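Trehalose-6-phosphate phosphatase-related protein (PDB 1U02) removes the phosphate from trehalose 6-phosphate to give free trehalose, a magnesium-dependent hydrolysis carried out by a phosphatase of the HAD clan. Local coordinates at residues A[97-102]-A[131-136]; A[117-120]-A[126-129]; A[167-172]-A[191-196]; A[185-190]-A[195-200]; A[207-210]-A[214-217]. All blocks are in the same frame, centred on the assembly; numbering follows the deposited sequence.

Interaction 1 (A[97-102]-A[131-136]); sequences RSWVSD and RSRIEE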
# COMPACT_ATOMS: atom_id res chain seq x y z
N ARG A 97 -7.66 19.94 -7.59
CA ARG A 97 -6.68 20.49 -6.66
C ARG A 97 -7.17 21.72 -5.90
O ARG A 97 -6.75 21.95 -4.76
CB ARG A 97 -5.37 20.83 -7.39
CG ARG A 97 -5.44 22.05 -8.28
CD ARG A 97 -4.10 22.31 -8.95
NE ARG A 97 -4.15 23.44 -9.86
CZ ARG A 97 -4.29 24.71 -9.48
NH1 ARG A 97 -4.39 25.01 -8.19
NH2 ARG A 97 -4.33 25.67 -10.38
N SER A 98 -8.05 22.50 -6.51
CA SER A 98 -8.56 23.70 -5.86
C SER A 98 -9.49 23.41 -4.68
O SER A 98 -9.83 24.32 -3.92
CB SER A 98 -9.30 24.59 -6.87
OG SER A 98 -10.51 23.98 -7.28
N TRP A 99 -9.90 22.16 -4.51
CA TRP A 99 -10.79 21.81 -3.41
C TRP A 99 -10.15 22.01 -2.05
O TRP A 99 -10.85 22.05 -1.03
CB TRP A 99 -11.28 20.37 -3.55
CG TRP A 99 -12.16 20.13 -4.75
CD1 TRP A 99 -12.59 21.06 -5.65
CD2 TRP A 99 -12.69 18.88 -5.18
NE1 TRP A 99 -13.36 20.46 -6.62
CE2 TRP A 99 -13.44 19.12 -6.35
CE3 TRP A 99 -12.61 17.56 -4.69
CZ2 TRP A 99 -14.11 18.09 -7.04
CZ3 TRP A 99 -13.28 16.54 -5.38
CH2 TRP A 99 -14.01 16.82 -6.54
N VAL A 100 -8.83 22.13 -2.01
CA VAL A 100 -8.14 22.36 -0.75
C VAL A 100 -8.60 23.69 -0.13
O VAL A 100 -8.53 23.87 1.08
CB VAL A 100 -6.60 22.37 -0.90
CG1 VAL A 100 -6.12 21.01 -1.38
CG2 VAL A 100 -6.18 23.46 -1.89
N SER A 101 -9.04 24.62 -0.97
CA SER A 101 -9.51 25.91 -0.47
C SER A 101 -11.02 25.85 -0.21
O SER A 101 -11.53 26.52 0.68
CB SER A 101 -9.16 27.04 -1.44
OG SER A 101 -9.76 26.86 -2.71
N ASP A 102 -11.73 25.03 -0.99
CA ASP A 102 -13.17 24.90 -0.80
C ASP A 102 -13.46 24.18 0.52
O ASP A 102 -14.45 24.46 1.20
CB ASP A 102 -13.80 24.11 -1.96
CG ASP A 102 -13.63 24.80 -3.30
OD1 ASP A 102 -13.66 26.05 -3.34
OD2 ASP A 102 -13.48 24.10 -4.31
N ARG A 131 -17.54 14.00 -0.40
CA ARG A 131 -17.64 12.62 -0.85
C ARG A 131 -18.41 12.52 -2.15
O ARG A 131 -17.99 11.82 -3.08
CB ARG A 131 -18.32 11.76 0.23
CG ARG A 131 -18.48 10.30 -0.16
CD ARG A 131 -19.15 9.50 0.96
NE ARG A 131 -19.40 8.11 0.55
CZ ARG A 131 -19.96 7.19 1.33
NH1 ARG A 131 -20.34 7.49 2.57
NH2 ARG A 131 -20.14 5.95 0.88
N SER A 132 -19.54 13.23 -2.24
CA SER A 132 -20.35 13.20 -3.45
C SER A 132 -19.61 13.81 -4.64
O SER A 132 -19.76 13.36 -5.77
CB SER A 132 -21.68 13.94 -3.23
OG SER A 132 -21.48 15.34 -3.07
N ARG A 133 -18.80 14.84 -4.38
CA ARG A 133 -18.02 15.47 -5.45
C ARG A 133 -17.00 14.49 -6.00
O ARG A 133 -16.80 14.38 -7.20
CB ARG A 133 -17.26 16.71 -4.95
CG ARG A 133 -18.09 17.95 -4.71
CD ARG A 133 -17.15 19.14 -4.54
NE ARG A 133 -17.84 20.39 -4.22
CZ ARG A 133 -17.24 21.56 -4.07
NH1 ARG A 133 -15.92 21.65 -4.22
NH2 ARG A 133 -17.94 22.64 -3.78
N ILE A 134 -16.33 13.78 -5.09
CA ILE A 134 -15.32 12.81 -5.49
C ILE A 134 -15.95 11.69 -6.32
O ILE A 134 -15.40 11.30 -7.35
CB ILE A 134 -14.63 12.19 -4.24
CG1 ILE A 134 -13.81 13.27 -3.54
CG2 ILE A 134 -13.75 11.02 -4.65
CD1 ILE A 134 -13.28 12.85 -2.18
N GLU A 135 -17.11 11.21 -5.89
CA GLU A 135 -17.79 10.15 -6.62
C GLU A 135 -18.20 10.63 -8.02
O GLU A 135 -18.20 9.85 -8.97
CB GLU A 135 -19.00 9.67 -5.82
CG GLU A 135 -18.60 9.22 -4.42
CD GLU A 135 -19.77 8.83 -3.55
OE1 GLU A 135 -20.80 9.52 -3.59
OE2 GLU A 135 -19.64 7.82 -2.81
N GLU A 136 -18.54 11.91 -8.13
CA GLU A 136 -18.94 12.47 -9.42
C GLU A 136 -17.73 12.48 -10.36
O GLU A 136 -17.83 12.12 -11.53
CB GLU A 136 -19.46 13.90 -9.23
CG GLU A 136 -19.85 14.61 -10.51
CD GLU A 136 -20.51 15.96 -10.26
OE1 GLU A 136 -19.87 16.82 -9.59
OE2 GLU A 136 -21.65 16.17 -10.72
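R133 lays its side chain over one face of the W99 indole, and the pair illustrates how one arginine can serve an aromatic ring and a carboxylate together. Its aliphatic part does the close packing: CB comes to 3.6 Å from W99 CH2, and R133 CD sits above the six-membered ring as a CH-pi contact, 4.2 Å from the centroid. The chain runs extended from CG to NE, which carries the guanidinium on to the five-membered ring, where R133 CZ stands 5.0 Å from the centroid in a cation-pi contact. The two planes are 66° apart, so this is not a flat stack. At the guanidinium edge R133 NH1 meets D102 OD2 at 3.5 Å, a weak hydrogen bond within a salt bridge. A firmer bond lies within 97-102, where S101 OG donates to S98 O at 2.8 Å; that carbonyl also takes the backbone N of S101. On helix 127-141, E135 OE2 accepts from Y147 OH and, weakly, from R131 NE. I134 CG1 touches the indole near its plane at W99 CZ3, while L130 and I137 of the same helix also meet W99, and I134 itself rests on I152 and L154 of strand 151-155.

Interaction 2 (A[117-120]-A[126-129]); sequences YHLG and MKPK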
# COMPACT_ATOMS: atom_id res chain seq x y z
N TYR A 117 -7.48 11.70 -1.33
CA TYR A 117 -8.03 12.83 -0.61
C TYR A 117 -8.04 12.46 0.87
O TYR A 117 -8.67 11.47 1.26
CB TYR A 117 -9.46 13.12 -1.10
CG TYR A 117 -9.53 13.43 -2.58
CD1 TYR A 117 -9.44 14.74 -3.05
CD2 TYR A 117 -9.62 12.40 -3.52
CE1 TYR A 117 -9.44 15.02 -4.42
CE2 TYR A 117 -9.62 12.67 -4.88
CZ TYR A 117 -9.53 13.97 -5.33
OH TYR A 117 -9.53 14.22 -6.69
N HIS A 118 -7.30 13.22 1.68
CA HIS A 118 -7.22 12.94 3.11
C HIS A 118 -8.13 13.93 3.84
O HIS A 118 -7.93 15.14 3.77
CB HIS A 118 -5.78 13.09 3.61
CG HIS A 118 -5.51 12.36 4.90
ND1 HIS A 118 -6.29 12.53 6.03
CD2 HIS A 118 -4.56 11.46 5.23
CE1 HIS A 118 -5.83 11.75 6.99
NE2 HIS A 118 -4.78 11.09 6.53
N LEU A 119 -9.13 13.40 4.54
CA LEU A 119 -10.07 14.24 5.26
C LEU A 119 -9.74 14.41 6.73
O LEU A 119 -10.52 14.98 7.48
CB LEU A 119 -11.49 13.68 5.12
CG LEU A 119 -12.17 13.83 3.75
CD1 LEU A 119 -11.40 13.06 2.69
CD2 LEU A 119 -13.61 13.32 3.83
N GLY A 120 -8.57 13.91 7.14
CA GLY A 120 -8.18 13.99 8.54
C GLY A 120 -8.24 15.34 9.23
O GLY A 120 -8.71 15.44 10.37
N MSE A 126 -18.79 19.32 6.07
CA MSE A 126 -18.76 19.23 4.61
C MSE A 126 -18.25 17.92 4.01
O MSE A 126 -18.05 17.83 2.80
CB MSE A 126 -17.95 20.40 4.03
CG MSE A 126 -18.52 21.78 4.35
SE MSE A 126 -20.25 22.12 3.51
CE MSE A 126 -19.66 23.31 2.10
N LYS A 127 -18.05 16.89 4.83
CA LYS A 127 -17.56 15.62 4.30
C LYS A 127 -18.54 14.91 3.37
O LYS A 127 -18.14 14.34 2.36
CB LYS A 127 -17.10 14.72 5.45
CG LYS A 127 -15.92 15.34 6.20
CD LYS A 127 -15.28 14.42 7.23
CE LYS A 127 -14.08 15.13 7.86
NZ LYS A 127 -13.33 14.30 8.85
N PRO A 128 -19.84 14.92 3.71
CA PRO A 128 -20.77 14.25 2.79
C PRO A 128 -20.75 14.93 1.41
O PRO A 128 -20.81 14.26 0.38
CB PRO A 128 -22.11 14.39 3.49
CG PRO A 128 -21.72 14.32 4.95
CD PRO A 128 -20.50 15.22 4.99
N LYS A 129 -20.65 16.25 1.42
CA LYS A 129 -20.61 17.03 0.19
C LYS A 129 -19.36 16.70 -0.62
O LYS A 129 -19.42 16.48 -1.83
CB LYS A 129 -20.63 18.53 0.51
CG LYS A 129 -20.52 19.43 -0.70
CD LYS A 129 -20.41 20.89 -0.29
CE LYS A 129 -20.37 21.80 -1.51
NZ LYS A 129 -21.62 21.72 -2.32
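L119 and K127 run past each other in opposite directions, an example of a lysine that spends its methylenes on a hydrophobic neighbour and its ammonium on a carbonyl. The close part is apolar. L119 CD2 lies against the lysine chain, 3.9 Å from K127 CG and equally near K127 CD, while farther along K127 CE comes to 4.0 Å from L119 CB. K127 is extended beyond CG, with its last three torsions all near 180°, and this straightness carries NZ past the leucine to the backbone. There K127 NZ donates to L119 O at 3.2 Å, from above the carbonyl plane by 41°. The leucine is buried and also packs on L130, whereas K127 is only partly covered, and its ammonium end is the looser margin. Just beyond, G120 N donates to H118 ND1 at 2.9 Å, in the plane of the imidazole, which probably helps to hold the turn that presents the carbonyl. An alanine at K127 would remove the methylene cover and the ammonium, and would probably open a gap beside L119 CD2 and leave L119 O without this donor. Dispersion and one poorly directed bond thus tie strand 114-118 to helix 127-141.

Interaction 3 (A[167-172]-A[191-196]); sequences SVRGER and DDALTI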
# COMPACT_ATOMS: atom_id res chain seq x y z
N SER A 167 -0.46 -13.67 -8.46
CA SER A 167 0.17 -13.69 -9.78
C SER A 167 1.68 -13.88 -9.70
O SER A 167 2.28 -14.53 -10.56
CB SER A 167 -0.17 -12.40 -10.52
OG SER A 167 0.49 -12.35 -11.77
N VAL A 168 2.30 -13.30 -8.68
CA VAL A 168 3.75 -13.42 -8.52
C VAL A 168 4.20 -14.76 -7.92
O VAL A 168 5.09 -15.41 -8.46
CB VAL A 168 4.29 -12.29 -7.62
CG1 VAL A 168 5.75 -12.56 -7.27
CG2 VAL A 168 4.15 -10.95 -8.32
N ARG A 169 3.58 -15.15 -6.81
CA ARG A 169 3.95 -16.38 -6.11
C ARG A 169 3.38 -17.66 -6.71
O ARG A 169 3.99 -18.72 -6.58
CB ARG A 169 3.53 -16.30 -4.64
CG ARG A 169 2.03 -16.12 -4.44
CD ARG A 169 1.66 -16.26 -2.97
NE ARG A 169 1.88 -17.63 -2.50
CZ ARG A 169 0.90 -18.48 -2.19
NH1 ARG A 169 -0.37 -18.11 -2.29
NH2 ARG A 169 1.20 -19.71 -1.78
N GLY A 170 2.22 -17.57 -7.34
CA GLY A 170 1.62 -18.77 -7.89
C GLY A 170 1.28 -19.67 -6.71
O GLY A 170 0.49 -19.29 -5.85
N GLU A 171 1.89 -20.85 -6.66
CA GLU A 171 1.64 -21.78 -5.56
C GLU A 171 2.84 -21.85 -4.62
O GLU A 171 2.80 -22.55 -3.61
CB GLU A 171 1.34 -23.19 -6.10
CG GLU A 171 0.09 -23.28 -6.96
CD GLU A 171 -1.16 -22.86 -6.22
OE1 GLU A 171 -1.44 -23.44 -5.15
OE2 GLU A 171 -1.87 -21.95 -6.70
N ARG A 172 3.91 -21.13 -4.96
CA ARG A 172 5.12 -21.13 -4.15
C ARG A 172 4.90 -20.68 -2.71
O ARG A 172 4.02 -19.87 -2.43
CB ARG A 172 6.18 -20.22 -4.79
CG ARG A 172 6.68 -20.69 -6.15
CD ARG A 172 7.83 -19.82 -6.64
NE ARG A 172 7.41 -18.45 -6.92
CZ ARG A 172 8.23 -17.47 -7.27
NH1 ARG A 172 9.53 -17.70 -7.39
NH2 ARG A 172 7.75 -16.26 -7.52
N ASP A 191 -4.71 -18.01 0.96
CA ASP A 191 -4.86 -18.69 2.24
C ASP A 191 -3.89 -19.84 2.52
O ASP A 191 -3.78 -20.29 3.66
CB ASP A 191 -6.31 -19.19 2.40
CG ASP A 191 -6.66 -20.30 1.43
OD1 ASP A 191 -6.05 -21.38 1.51
OD2 ASP A 191 -7.57 -20.09 0.59
N ASP A 192 -3.18 -20.30 1.49
CA ASP A 192 -2.23 -21.39 1.69
C ASP A 192 -0.86 -20.84 2.11
O ASP A 192 0.07 -21.61 2.34
CB ASP A 192 -2.08 -22.21 0.40
CG ASP A 192 -1.51 -21.40 -0.75
OD1 ASP A 192 -2.13 -20.39 -1.14
OD2 ASP A 192 -0.44 -21.79 -1.27
N ALA A 193 -0.76 -19.53 2.23
CA ALA A 193 0.50 -18.90 2.63
C ALA A 193 0.53 -18.59 4.12
O ALA A 193 -0.49 -18.68 4.81
CB ALA A 193 0.72 -17.62 1.82
N LEU A 194 1.70 -18.23 4.62
CA LEU A 194 1.86 -17.88 6.03
C LEU A 194 1.39 -16.43 6.16
O LEU A 194 2.17 -15.49 5.98
CB LEU A 194 3.32 -18.01 6.46
CG LEU A 194 3.60 -18.11 7.97
CD1 LEU A 194 5.08 -18.40 8.20
CD2 LEU A 194 3.19 -16.83 8.67
N THR A 195 0.10 -16.27 6.44
CA THR A 195 -0.51 -14.95 6.57
C THR A 195 -0.32 -14.35 7.97
O THR A 195 -0.55 -15.02 8.98
CB THR A 195 -2.01 -15.05 6.24
OG1 THR A 195 -2.59 -16.14 6.97
CG2 THR A 195 -2.21 -15.29 4.75
N ILE A 196 0.08 -13.09 8.01
CA ILE A 196 0.33 -12.40 9.27
C ILE A 196 -0.47 -11.10 9.36
O ILE A 196 -0.29 -10.19 8.55
CB ILE A 196 1.83 -12.05 9.43
CG1 ILE A 196 2.68 -13.32 9.33
CG2 ILE A 196 2.06 -11.34 10.75
CD1 ILE A 196 4.17 -13.05 9.32
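R169 spreads its guanidinium beneath the methyl of A193, whose CB lies 4.1 Å from R169 CZ and over the centre of the group, while the edge of the same group grips D192 end-on. R169 NH2 donates to D192 OD2 at 2.7 Å and R169 NH1 to D192 OD1 at 3.1 Å, both bonds being nearly straight. The fork is nonetheless not flat: guanidinium and carboxylate planes are 37° apart, so that OD2 is met from above the carboxylate plane and OD1 on its syn side. A bend at chi3 (-67°) turns the arginine back on its own segment, where R169 NE, at 3.1 Å, and R169 NH2, at 2.9 Å, converge side-on upon R172 O. With NH1 also bonded to N190 OD1, all three nitrogens are engaged, and the several bonds probably fix the rotation of the group. The carbonyl it holds belongs to the last residue of a type II' turn, R169 to R172, which R172 N closes on R169 O; G170 has positive phi in it. E171 OE1 approaches D192 OD2 to 4.3 Å, a like-charge pair that the arginine beside it probably offsets. The contact joins the end of helix 161-169 to the loop entering strand 194-198; R169 also touches L3 and F5 of strand 3-7 and A174 of strand 174-178, and A193 rests on I176.

Interaction 4 (A[185-190]-A[195-200]); sequences AAFEAN and TIKVGE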
# COMPACT_ATOMS: atom_id res chain seq x y z
N ALA A 185 -8.12 -9.35 2.55
CA ALA A 185 -8.58 -9.92 1.29
C ALA A 185 -7.42 -10.67 0.63
O ALA A 185 -7.61 -11.73 0.05
CB ALA A 185 -9.09 -8.81 0.37
N ALA A 186 -6.22 -10.11 0.74
CA ALA A 186 -5.04 -10.73 0.17
C ALA A 186 -4.79 -12.09 0.83
O ALA A 186 -4.36 -13.03 0.16
CB ALA A 186 -3.83 -9.83 0.33
N PHE A 187 -5.05 -12.20 2.13
CA PHE A 187 -4.86 -13.46 2.83
C PHE A 187 -5.83 -14.49 2.24
O PHE A 187 -5.47 -15.64 1.99
CB PHE A 187 -5.16 -13.33 4.34
CG PHE A 187 -4.38 -12.26 5.04
CD1 PHE A 187 -3.06 -11.98 4.70
CD2 PHE A 187 -4.96 -11.56 6.10
CE1 PHE A 187 -2.32 -11.01 5.40
CE2 PHE A 187 -4.24 -10.59 6.82
CZ PHE A 187 -2.91 -10.32 6.46
N GLU A 188 -7.07 -14.06 2.03
CA GLU A 188 -8.13 -14.90 1.47
C GLU A 188 -7.75 -15.45 0.10
O GLU A 188 -8.02 -16.61 -0.21
CB GLU A 188 -9.43 -14.08 1.38
CG GLU A 188 -10.70 -14.87 1.09
CD GLU A 188 -10.82 -15.31 -0.36
OE1 GLU A 188 -10.63 -14.46 -1.27
OE2 GLU A 188 -11.11 -16.50 -0.60
N ALA A 189 -7.11 -14.62 -0.73
CA ALA A 189 -6.70 -15.04 -2.07
C ALA A 189 -5.39 -15.82 -2.06
O ALA A 189 -4.93 -16.30 -3.10
CB ALA A 189 -6.56 -13.81 -2.98
N ASN A 190 -4.79 -15.95 -0.88
CA ASN A 190 -3.54 -16.68 -0.71
C ASN A 190 -3.57 -17.41 0.63
O ASN A 190 -2.57 -17.44 1.35
CB ASN A 190 -2.36 -15.70 -0.73
CG ASN A 190 -2.19 -14.99 -2.06
OD1 ASN A 190 -1.62 -15.54 -3.00
ND2 ASN A 190 -2.70 -13.77 -2.15
N THR A 195 0.10 -16.27 6.44
CA THR A 195 -0.51 -14.95 6.57
C THR A 195 -0.32 -14.35 7.97
O THR A 195 -0.55 -15.02 8.98
CB THR A 195 -2.01 -15.05 6.24
OG1 THR A 195 -2.59 -16.14 6.97
CG2 THR A 195 -2.21 -15.29 4.75
N ILE A 196 0.08 -13.09 8.01
CA ILE A 196 0.33 -12.40 9.27
C ILE A 196 -0.47 -11.10 9.36
O ILE A 196 -0.29 -10.19 8.55
CB ILE A 196 1.83 -12.05 9.43
CG1 ILE A 196 2.68 -13.32 9.33
CG2 ILE A 196 2.06 -11.34 10.75
CD1 ILE A 196 4.17 -13.05 9.32
N LYS A 197 -1.35 -11.01 10.35
CA LYS A 197 -2.16 -9.81 10.53
C LYS A 197 -1.50 -8.89 11.55
O LYS A 197 -1.03 -9.35 12.60
CB LYS A 197 -3.56 -10.19 11.02
CG LYS A 197 -4.47 -9.01 11.40
CD LYS A 197 -4.94 -8.24 10.18
CE LYS A 197 -6.06 -7.26 10.54
NZ LYS A 197 -5.67 -6.33 11.62
N VAL A 198 -1.45 -7.60 11.25
CA VAL A 198 -0.87 -6.63 12.16
C VAL A 198 -2.00 -5.75 12.68
O VAL A 198 -2.78 -5.22 11.89
CB VAL A 198 0.16 -5.72 11.46
CG1 VAL A 198 0.74 -4.73 12.46
CG2 VAL A 198 1.27 -6.56 10.83
N GLY A 199 -2.09 -5.60 14.00
CA GLY A 199 -3.11 -4.75 14.57
C GLY A 199 -4.37 -5.44 15.06
O GLY A 199 -4.59 -6.63 14.82
N GLU A 200 -5.21 -4.67 15.73
CA GLU A 200 -6.46 -5.15 16.29
C GLU A 200 -7.48 -5.49 15.21
O GLU A 200 -7.34 -5.06 14.06
CB GLU A 200 -7.02 -4.09 17.24
CG GLU A 200 -8.15 -4.54 18.14
CD GLU A 200 -8.44 -3.54 19.24
OE1 GLU A 200 -8.71 -2.36 18.91
OE2 GLU A 200 -8.38 -3.92 20.43
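F187 fits its ring against T195, I196 and K197, closing helix 181-188 onto strand 194-198 within a beta-alpha-beta unit of the Rossmann-like HAD core. The nearest carbon is T195 CG2, 3.4 Å from F187 CD1, and this methyl also meets CB and CG of the phenylalanine, so it covers the root of the ring. The far end of the ring reaches the backbone, with F187 CZ 3.4 Å from I196 O, an oblique approach. K197 comes in at the ring edge, its CD 4.2 Å from F187 CE2 and its chain at about a right angle to the phenylalanine. Torsions sort the groups around T195: CG2 stands opposite the carbonyl carbon and faces the ring, while OG1 (chi1 49°) is directed elsewhere and takes K206 N as its donor. An alanine in place of F187 would probably open a gap beneath T195 CG2 and leave K197 CD without its ring neighbour. In the next shell I176 and A205 also pack on F187. Past the helix, N190 folds back, its ND2 donating to A186 O at 2.9 Å. K197 bends at chi2 and chi4, turning its ammonium away from the ring and toward the carbonyls at and just beyond the end of the strand and, weakly, to the carbonyl of the magnesium ligand D179. There K197 NZ lies 3.1 Å from V198 O, donating from above the carbonyl plane, with weak bonds to the carbonyls of G199 and E200.

Interaction 5 (A[207-210]-A[214-217]); sequences FHVA and EMRK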
# COMPACT_ATOMS: atom_id res chain seq x y z
N PHE A 207 -1.09 -16.07 11.61
CA PHE A 207 -0.34 -15.50 12.73
C PHE A 207 -0.81 -14.06 12.94
O PHE A 207 -1.21 -13.38 11.99
CB PHE A 207 1.15 -15.51 12.41
CG PHE A 207 2.03 -15.30 13.61
CD1 PHE A 207 2.06 -16.24 14.65
CD2 PHE A 207 2.87 -14.19 13.69
CE1 PHE A 207 2.91 -16.06 15.74
CE2 PHE A 207 3.72 -14.00 14.78
CZ PHE A 207 3.74 -14.94 15.81
N HIS A 208 -0.77 -13.60 14.18
CA HIS A 208 -1.22 -12.25 14.47
C HIS A 208 -0.28 -11.49 15.39
O HIS A 208 0.15 -12.02 16.41
CB HIS A 208 -2.62 -12.31 15.10
CG HIS A 208 -3.22 -10.97 15.39
ND1 HIS A 208 -2.68 -10.08 16.30
CD2 HIS A 208 -4.30 -10.35 14.86
CE1 HIS A 208 -3.41 -8.98 16.33
NE2 HIS A 208 -4.40 -9.12 15.47
N VAL A 209 0.06 -10.26 15.02
CA VAL A 209 0.94 -9.41 15.83
C VAL A 209 0.21 -8.10 16.19
O VAL A 209 -0.72 -7.68 15.50
CB VAL A 209 2.28 -9.10 15.12
CG1 VAL A 209 3.10 -10.38 15.01
CG2 VAL A 209 2.03 -8.50 13.74
N ALA A 210 0.65 -7.46 17.27
CA ALA A 210 0.01 -6.23 17.76
C ALA A 210 0.19 -4.96 16.94
O ALA A 210 -0.78 -4.24 16.69
CB ALA A 210 0.45 -5.97 19.20
N GLU A 214 6.05 -5.02 16.69
CA GLU A 214 6.12 -6.47 16.85
C GLU A 214 6.39 -7.10 15.48
O GLU A 214 7.13 -8.08 15.37
CB GLU A 214 4.80 -7.01 17.42
CG GLU A 214 4.94 -8.38 18.07
CD GLU A 214 3.60 -8.96 18.53
OE1 GLU A 214 2.73 -8.19 18.98
OE2 GLU A 214 3.43 -10.20 18.45
N MSE A 215 5.79 -6.54 14.44
CA MSE A 215 5.99 -7.05 13.09
C MSE A 215 7.48 -7.00 12.75
O MSE A 215 8.03 -7.95 12.19
CB MSE A 215 5.21 -6.21 12.08
CG MSE A 215 5.31 -6.69 10.65
SE MSE A 215 4.47 -8.43 10.36
CE MSE A 215 6.04 -9.42 9.88
N ARG A 216 8.13 -5.88 13.07
CA ARG A 216 9.56 -5.74 12.80
C ARG A 216 10.36 -6.78 13.57
O ARG A 216 11.36 -7.30 13.07
CB ARG A 216 10.04 -4.35 13.19
CG ARG A 216 9.53 -3.24 12.29
CD ARG A 216 10.23 -1.93 12.60
NE ARG A 216 9.74 -0.83 11.78
CZ ARG A 216 10.23 0.40 11.82
NH1 ARG A 216 11.22 0.69 12.65
NH2 ARG A 216 9.73 1.35 11.04
N LYS A 217 9.91 -7.07 14.78
CA LYS A 217 10.59 -8.04 15.64
C LYS A 217 10.53 -9.43 15.03
O LYS A 217 11.50 -10.18 15.11
CB LYS A 217 9.94 -8.04 17.02
CG LYS A 217 10.77 -8.71 18.09
CD LYS A 217 10.13 -8.57 19.47
CE LYS A 217 11.05 -9.10 20.56
NZ LYS A 217 10.46 -8.92 21.91
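A210 N donates to E214 OE1 at 2.8 Å, a nearly straight bond (166°) by which a helix side chain holds the chain just after strand 207-209, the edge strand of the main sheet in this HAD fold. It is an instance of a local tie between a strand end and the helix that follows it. The amide reaches OE1 from well above the carboxylate plane, 61° out of it, so the bond is straight at the hydrogen yet poorly directed at the oxygen. E214 gets there by pointing its CG away from the backbone N (chi1 -159°) and staying extended to the carboxylate, which carries it back along the strand end. On the way it covers V209: E214 CG is 4.0 Å from V209 CB, and E214 OE2 lies 3.5 Å from V209 CG1, a carboxylate oxygen resting on a methyl. A210 CB also lies close to OE1, on the exposed side of the contact. The backbone of the same glutamate is held too, E214 N donating to D211 OD1 at the start of the helix. V209 itself is buried, and its two methyls divide the work, CG1 going to the glutamate and CG2 toward the selenomethionine M215. M215 continues inward, packing on I196 and V198 of strand 194-198 and on T11, in the loop after strand 3-7, which carries the probable nucleophile D7. Its chain bends at chi2 and chi3, bringing SE to 4.2 Å from V209 CG2.

Overall arrangement
Interactions 1 and 2 share helix 127-141 and meet through Y117, which packs on I134 and W99; interaction 2 is nested within the chain loop that interaction 1 closes. Interactions 3, 4 and 5 gather round strands 194-198 and 207-209: interactions 3 and 4 share T195 and I196 and lie about 11 Å apart, centre to centre, and backbone bonds of K197 with F207 and V209 link 4 to 5. Centres of interactions 1 and 3 are about 38 Å apart. Interactions 4 and 5 come nearest the metal site of D7, D9 and D179, the K197 and M215 side chains lying about 9 and 10 Å from the magnesium ion; interaction 3 lies away from it.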